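Local atomic coordinates of ATP phosphoribosyltransferase (Thermotoga maritima, PDB entry 1O63), a protein that probably catalyses the condensation of ATP with 5-phosphoribose 1-diphosphate to N'-(5'-phosphoribosyl)-ATP, the first step of histidine biosynthesis. Residues K72-T84 / R171-T183. Numbering follows the deposited sequence.
Sequences KETSLIQPFFIPT and RTHVVVNPVSYRT
Arg171 crosses Phe81 obliquely, the ring and guanidinium planes inclined to each other: Phe81 CZ lies over one guanidinium face, and NE gives a weak bond to Pro83 O (3.3 Å), which sits at the guanidinium edge, in its plane. The backbone N and O of Thr172 are joined to the other strand by water, while Ile82 CB rests on Thr172 O (3.4 Å): one molecule links Thr172 N to Ile82 O and Thr84 O, and another accepts from Ile82 N and lies within bonding distance of Thr172 O. The His173 ring, turned 89° from the Gln78 amide, donates from ND1 to Gln78 OE1 (2.9 Å), approaching from above the carbonyl plane, while NE2 is bonded to Thr66 OG1. A leucine in place of His173 would probably leave both Gln78 OE1 and Thr66 OG1 without this shared imidazole, and the Gln78 amide freer to turn. Val174 carries CG1 between its own backbone N and carbonyl carbon; this methyl stands over the centre of the Phe80 ring, 3.9 Å from the centroid and 7° off the normal, and also touches Pro79 CG at 3.6 Å. A water accepts from Val174 N and lies within bonding distance of Phe80 O and Gln78 OE1. Val175 packs its CB against Leu76 CB. Direct backbone pairing comes at Val176, whose N donates to Ile77 O (2.7 Å) in the carbonyl plane, with a weak return bond from Ile77 N. Asn177 N-caps the following helix through OD1 to Val179 N, and there Ile77 CD1 lies 3.8 Å from Tyr181 CD2 and also against Pro178 CB. Strands 81-84 and 171-176 run at 165°, an antiparallel, water-spaced pair where the long strands 81-94 and 161-176 pass between lobes, consistent with the family's periplasmic-binding-protein-like fold.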
loop_
_atom_site.group_PDB
_atom_site.type_symbol
_atom_site.label_atom_id
_atom_site.label_comp_id
_atom_site.label_asym_id
_atom_site.label_seq_id
_atom_site.Cartn_x
_atom_site.Cartn_y
_atom_site.Cartn_z
ATOM N N LYS A 72 -10.764 -6.937 4.994
ATOM C CA LYS A 72 -11.695 -6.653 3.892
ATOM C C LYS A 72 -12.648 -7.827 3.755
ATOM O O LYS A 72 -12.250 -8.880 3.233
ATOM C CB LYS A 72 -10.824 -6.485 2.641
ATOM C CG LYS A 72 -11.490 -6.518 1.293
ATOM C CD LYS A 72 -10.457 -6.290 0.185
ATOM C CE LYS A 72 -11.119 -6.193 -1.183
ATOM N NZ LYS A 72 -10.123 -5.808 -2.224
ATOM N N GLU A 73 -13.869 -7.698 4.246
ATOM C CA GLU A 73 -14.798 -8.835 4.174
ATOM C C GLU A 73 -15.334 -9.094 2.784
ATOM O O GLU A 73 -15.703 -8.194 2.037
ATOM C CB GLU A 73 -15.941 -8.620 5.177
ATOM C CG GLU A 73 -16.324 -9.907 5.898
ATOM C CD GLU A 73 -15.231 -10.406 6.825
ATOM O OE1 GLU A 73 -15.426 -11.471 7.466
ATOM O OE2 GLU A 73 -14.178 -9.736 6.943
ATOM N N THR A 74 -15.338 -10.362 2.372
ATOM C CA THR A 74 -15.857 -10.766 1.074
ATOM C C THR A 74 -16.866 -11.910 1.257
ATOM O O THR A 74 -16.940 -12.515 2.327
ATOM C CB THR A 74 -14.744 -11.315 0.152
ATOM O OG1 THR A 74 -14.244 -12.523 0.727
ATOM C CG2 THR A 74 -13.587 -10.338 -0.007
ATOM N N SER A 75 -17.510 -12.289 0.161
ATOM C CA SER A 75 -18.423 -13.428 0.197
ATOM C C SER A 75 -17.763 -14.689 -0.352
ATOM O O SER A 75 -18.409 -15.745 -0.438
ATOM C CB SER A 75 -19.683 -13.111 -0.639
ATOM O OG SER A 75 -19.249 -12.622 -1.915
ATOM N N LEU A 76 -16.496 -14.636 -0.697
ATOM C CA LEU A 76 -15.776 -15.750 -1.272
ATOM C C LEU A 76 -15.770 -17.012 -0.425
ATOM O O LEU A 76 -15.707 -17.032 0.807
ATOM C CB LEU A 76 -14.333 -15.328 -1.622
ATOM C CG LEU A 76 -14.214 -13.988 -2.351
ATOM C CD1 LEU A 76 -12.786 -13.464 -2.277
ATOM C CD2 LEU A 76 -14.675 -14.160 -3.807
ATOM N N ILE A 77 -15.729 -18.141 -1.131
ATOM C CA ILE A 77 -15.722 -19.468 -0.545
ATOM C C ILE A 77 -14.324 -19.968 -0.239
ATOM O O ILE A 77 -13.439 -19.907 -1.095
ATOM C CB ILE A 77 -16.365 -20.436 -1.588
ATOM C CG1 ILE A 77 -17.862 -20.071 -1.733
ATOM C CG2 ILE A 77 -16.200 -21.891 -1.238
ATOM C CD1 ILE A 77 -18.409 -20.630 -3.049
ATOM N N GLN A 78 -14.136 -20.552 0.941
ATOM C CA GLN A 78 -12.858 -21.148 1.304
ATOM C C GLN A 78 -13.034 -22.668 1.314
ATOM O O GLN A 78 -13.708 -23.164 2.238
ATOM C CB GLN A 78 -12.418 -20.707 2.715
ATOM C CG GLN A 78 -11.971 -19.262 2.820
ATOM C CD GLN A 78 -11.315 -18.952 4.169
ATOM O OE1 GLN A 78 -10.427 -19.690 4.646
ATOM N NE2 GLN A 78 -11.759 -17.864 4.758
ATOM N N PRO A 79 -12.534 -23.377 0.315
ATOM C CA PRO A 79 -12.796 -24.795 0.197
ATOM C C PRO A 79 -12.109 -25.592 1.286
ATOM O O PRO A 79 -12.631 -26.615 1.720
ATOM C CB PRO A 79 -12.279 -25.171 -1.191
ATOM C CG PRO A 79 -11.269 -24.088 -1.500
ATOM C CD PRO A 79 -11.874 -22.848 -0.901
ATOM N N PHE A 80 -10.915 -25.166 1.702
ATOM C CA PHE A 80 -10.200 -25.918 2.740
ATOM C C PHE A 80 -9.197 -25.050 3.479
ATOM O O PHE A 80 -8.934 -23.902 3.109
ATOM C CB PHE A 80 -9.559 -27.161 2.140
ATOM C CG PHE A 80 -8.543 -26.929 1.067
ATOM C CD1 PHE A 80 -7.211 -26.702 1.384
ATOM C CD2 PHE A 80 -8.904 -26.957 -0.274
ATOM C CE1 PHE A 80 -6.259 -26.502 0.404
ATOM C CE2 PHE A 80 -7.961 -26.762 -1.259
ATOM C CZ PHE A 80 -6.647 -26.537 -0.936
ATOM N N PHE A 81 -8.573 -25.652 4.487
ATOM C CA PHE A 81 -7.618 -24.997 5.378
ATOM C C PHE A 81 -6.167 -25.214 5.028
ATOM O O PHE A 81 -5.692 -26.336 4.875
ATOM C CB PHE A 81 -7.901 -25.573 6.799
ATOM C CG PHE A 81 -7.086 -24.999 7.914
ATOM C CD1 PHE A 81 -5.848 -25.523 8.243
ATOM C CD2 PHE A 81 -7.579 -23.957 8.689
ATOM C CE1 PHE A 81 -5.101 -24.996 9.284
ATOM C CE2 PHE A 81 -6.847 -23.443 9.733
ATOM C CZ PHE A 81 -5.600 -23.960 10.034
ATOM N N ILE A 82 -5.369 -24.142 4.968
ATOM C CA ILE A 82 -3.921 -24.286 4.690
ATOM C C ILE A 82 -3.154 -24.038 5.983
ATOM O O ILE A 82 -3.086 -22.923 6.497
ATOM C CB ILE A 82 -3.485 -23.342 3.575
ATOM C CG1 ILE A 82 -4.316 -23.606 2.303
ATOM C CG2 ILE A 82 -1.990 -23.508 3.276
ATOM C CD1 ILE A 82 -4.097 -22.568 1.207
ATOM N N PRO A 83 -2.631 -25.102 6.588
ATOM C CA PRO A 83 -2.023 -25.115 7.879
ATOM C C PRO A 83 -1.005 -24.109 8.315
ATOM O O PRO A 83 -1.084 -23.567 9.449
ATOM C CB PRO A 83 -1.400 -26.541 7.958
ATOM C CG PRO A 83 -2.275 -27.366 7.105
ATOM C CD PRO A 83 -2.766 -26.483 6.008
ATOM N N THR A 84 0.107 -23.972 7.623
ATOM C CA THR A 84 1.246 -23.171 8.032
ATOM C C THR A 84 0.958 -21.830 8.657
ATOM O O THR A 84 0.402 -20.914 8.058
ATOM C CB THR A 84 2.219 -23.004 6.840
ATOM O OG1 THR A 84 2.252 -24.261 6.144
ATOM C CG2 THR A 84 3.606 -22.644 7.300
ATOM N N ARG A 171 -2.303 -16.986 8.371
ATOM C CA ARG A 171 -1.965 -18.115 7.513
ATOM C C ARG A 171 -2.366 -17.754 6.066
ATOM O O ARG A 171 -3.021 -16.766 5.820
ATOM C CB ARG A 171 -2.871 -19.316 7.891
ATOM C CG ARG A 171 -2.934 -19.646 9.355
ATOM C CD ARG A 171 -3.660 -20.958 9.622
ATOM N NE ARG A 171 -3.260 -21.500 10.934
ATOM C CZ ARG A 171 -3.774 -21.038 12.072
ATOM N NH1 ARG A 171 -4.654 -20.049 12.047
ATOM N NH2 ARG A 171 -3.360 -21.570 13.206
ATOM N N THR A 172 -2.089 -18.683 5.167
ATOM C CA THR A 172 -2.534 -18.568 3.778
ATOM C C THR A 172 -3.933 -19.173 3.696
ATOM O O THR A 172 -4.208 -20.134 4.411
ATOM C CB THR A 172 -1.586 -19.366 2.869
ATOM O OG1 THR A 172 -0.262 -18.846 3.116
ATOM C CG2 THR A 172 -1.932 -19.240 1.406
ATOM N N HIS A 173 -4.804 -18.594 2.863
ATOM C CA HIS A 173 -6.151 -19.163 2.712
ATOM C C HIS A 173 -6.390 -19.343 1.185
ATOM O O HIS A 173 -5.802 -18.555 0.455
ATOM C CB HIS A 173 -7.208 -18.183 3.205
ATOM C CG HIS A 173 -7.146 -17.855 4.666
ATOM N ND1 HIS A 173 -7.953 -18.432 5.595
ATOM C CD2 HIS A 173 -6.324 -17.004 5.340
ATOM C CE1 HIS A 173 -7.631 -17.959 6.815
ATOM N NE2 HIS A 173 -6.646 -17.090 6.669
ATOM N N VAL A 174 -7.163 -20.323 0.803
ATOM C CA VAL A 174 -7.587 -20.454 -0.607
ATOM C C VAL A 174 -9.034 -19.962 -0.700
ATOM O O VAL A 174 -9.863 -20.274 0.175
ATOM C CB VAL A 174 -7.419 -21.846 -1.164
ATOM C CG1 VAL A 174 -8.077 -22.891 -0.267
ATOM C CG2 VAL A 174 -8.025 -21.963 -2.584
ATOM N N VAL A 175 -9.321 -19.122 -1.696
ATOM C CA VAL A 175 -10.634 -18.511 -1.842
ATOM C C VAL A 175 -11.125 -18.712 -3.277
ATOM O O VAL A 175 -10.304 -18.710 -4.202
ATOM C CB VAL A 175 -10.669 -17.023 -1.503
ATOM C CG1 VAL A 175 -10.753 -16.823 0.010
ATOM C CG2 VAL A 175 -9.493 -16.253 -2.091
ATOM N N VAL A 176 -12.417 -18.963 -3.442
ATOM C CA VAL A 176 -12.935 -19.295 -4.774
ATOM C C VAL A 176 -14.059 -18.337 -5.154
ATOM O O VAL A 176 -14.945 -18.068 -4.351
ATOM C CB VAL A 176 -13.468 -20.741 -4.811
ATOM C CG1 VAL A 176 -14.156 -21.084 -6.127
ATOM C CG2 VAL A 176 -12.347 -21.784 -4.607
ATOM N N ASN A 177 -14.054 -17.886 -6.401
ATOM C CA ASN A 177 -15.178 -17.070 -6.916
ATOM C C ASN A 177 -16.410 -17.970 -6.976
ATOM O O ASN A 177 -16.408 -19.026 -7.607
ATOM C CB ASN A 177 -14.775 -16.583 -8.305
ATOM C CG ASN A 177 -15.843 -15.901 -9.120
ATOM O OD1 ASN A 177 -16.920 -15.563 -8.636
ATOM N ND2 ASN A 177 -15.525 -15.680 -10.392
ATOM N N PRO A 178 -17.477 -17.626 -6.270
ATOM C CA PRO A 178 -18.690 -18.413 -6.232
ATOM C C PRO A 178 -19.300 -18.726 -7.585
ATOM O O PRO A 178 -19.911 -19.783 -7.788
ATOM C CB PRO A 178 -19.661 -17.596 -5.389
ATOM C CG PRO A 178 -19.032 -16.282 -5.166
ATOM C CD PRO A 178 -17.560 -16.424 -5.410
ATOM N N VAL A 179 -19.231 -17.820 -8.543
ATOM C CA VAL A 179 -19.750 -18.070 -9.882
ATOM C C VAL A 179 -18.959 -19.157 -10.594
ATOM O O VAL A 179 -19.530 -20.021 -11.279
ATOM C CB VAL A 179 -19.723 -16.793 -10.745
ATOM C CG1 VAL A 179 -20.075 -17.107 -12.184
ATOM C CG2 VAL A 179 -20.660 -15.744 -10.178
ATOM N N SER A 180 -17.636 -19.170 -10.408
ATOM C CA SER A 180 -16.755 -20.155 -11.001
ATOM C C SER A 180 -17.091 -21.563 -10.499
ATOM O O SER A 180 -16.988 -22.552 -11.220
ATOM C CB SER A 180 -15.280 -19.877 -10.648
ATOM O OG SER A 180 -14.848 -18.701 -11.291
ATOM N N TYR A 181 -17.572 -21.600 -9.259
ATOM C CA TYR A 181 -18.033 -22.831 -8.643
ATOM C C TYR A 181 -19.306 -23.327 -9.306
ATOM O O TYR A 181 -19.645 -24.520 -9.282
ATOM C CB TYR A 181 -18.189 -22.613 -7.132
ATOM C CG TYR A 181 -17.439 -23.636 -6.297
ATOM C CD1 TYR A 181 -17.433 -24.972 -6.680
ATOM C CD2 TYR A 181 -16.775 -23.291 -5.130
ATOM C CE1 TYR A 181 -16.772 -25.927 -5.940
ATOM C CE2 TYR A 181 -16.116 -24.250 -4.372
ATOM C CZ TYR A 181 -16.128 -25.562 -4.774
ATOM O OH TYR A 181 -15.501 -26.550 -4.033
ATOM N N ARG A 182 -20.027 -22.419 -9.948
ATOM C CA ARG A 182 -21.232 -22.757 -10.726
ATOM C C ARG A 182 -20.788 -23.139 -12.141
ATOM O O ARG A 182 -20.727 -24.332 -12.469
ATOM C CB ARG A 182 -22.197 -21.595 -10.705
ATOM C CG ARG A 182 -23.285 -21.457 -11.720
ATOM C CD ARG A 182 -24.344 -20.430 -11.325
ATOM N NE ARG A 182 -23.942 -19.057 -11.533
ATOM C CZ ARG A 182 -24.101 -18.363 -12.653
ATOM N NH1 ARG A 182 -23.688 -17.098 -12.748
ATOM N NH2 ARG A 182 -24.681 -18.914 -13.706
ATOM N N THR A 183 -20.225 -22.197 -12.873
ATOM C CA THR A 183 -19.812 -22.348 -14.245
ATOM C C THR A 183 -18.774 -23.402 -14.541
ATOM O O THR A 183 -18.813 -24.025 -15.614
ATOM C CB THR A 183 -19.304 -20.975 -14.788
ATOM O OG1 THR A 183 -18.303 -20.473 -13.884
ATOM C CG2 THR A 183 -20.459 -19.986 -14.823
HETATM O O HOH W 1 -8.178 -21.399 3.390
HETATM O O HOH W 2 -6.146 -21.617 5.451
HETATM O O HOH W 3 -1.129 -21.347 5.981
#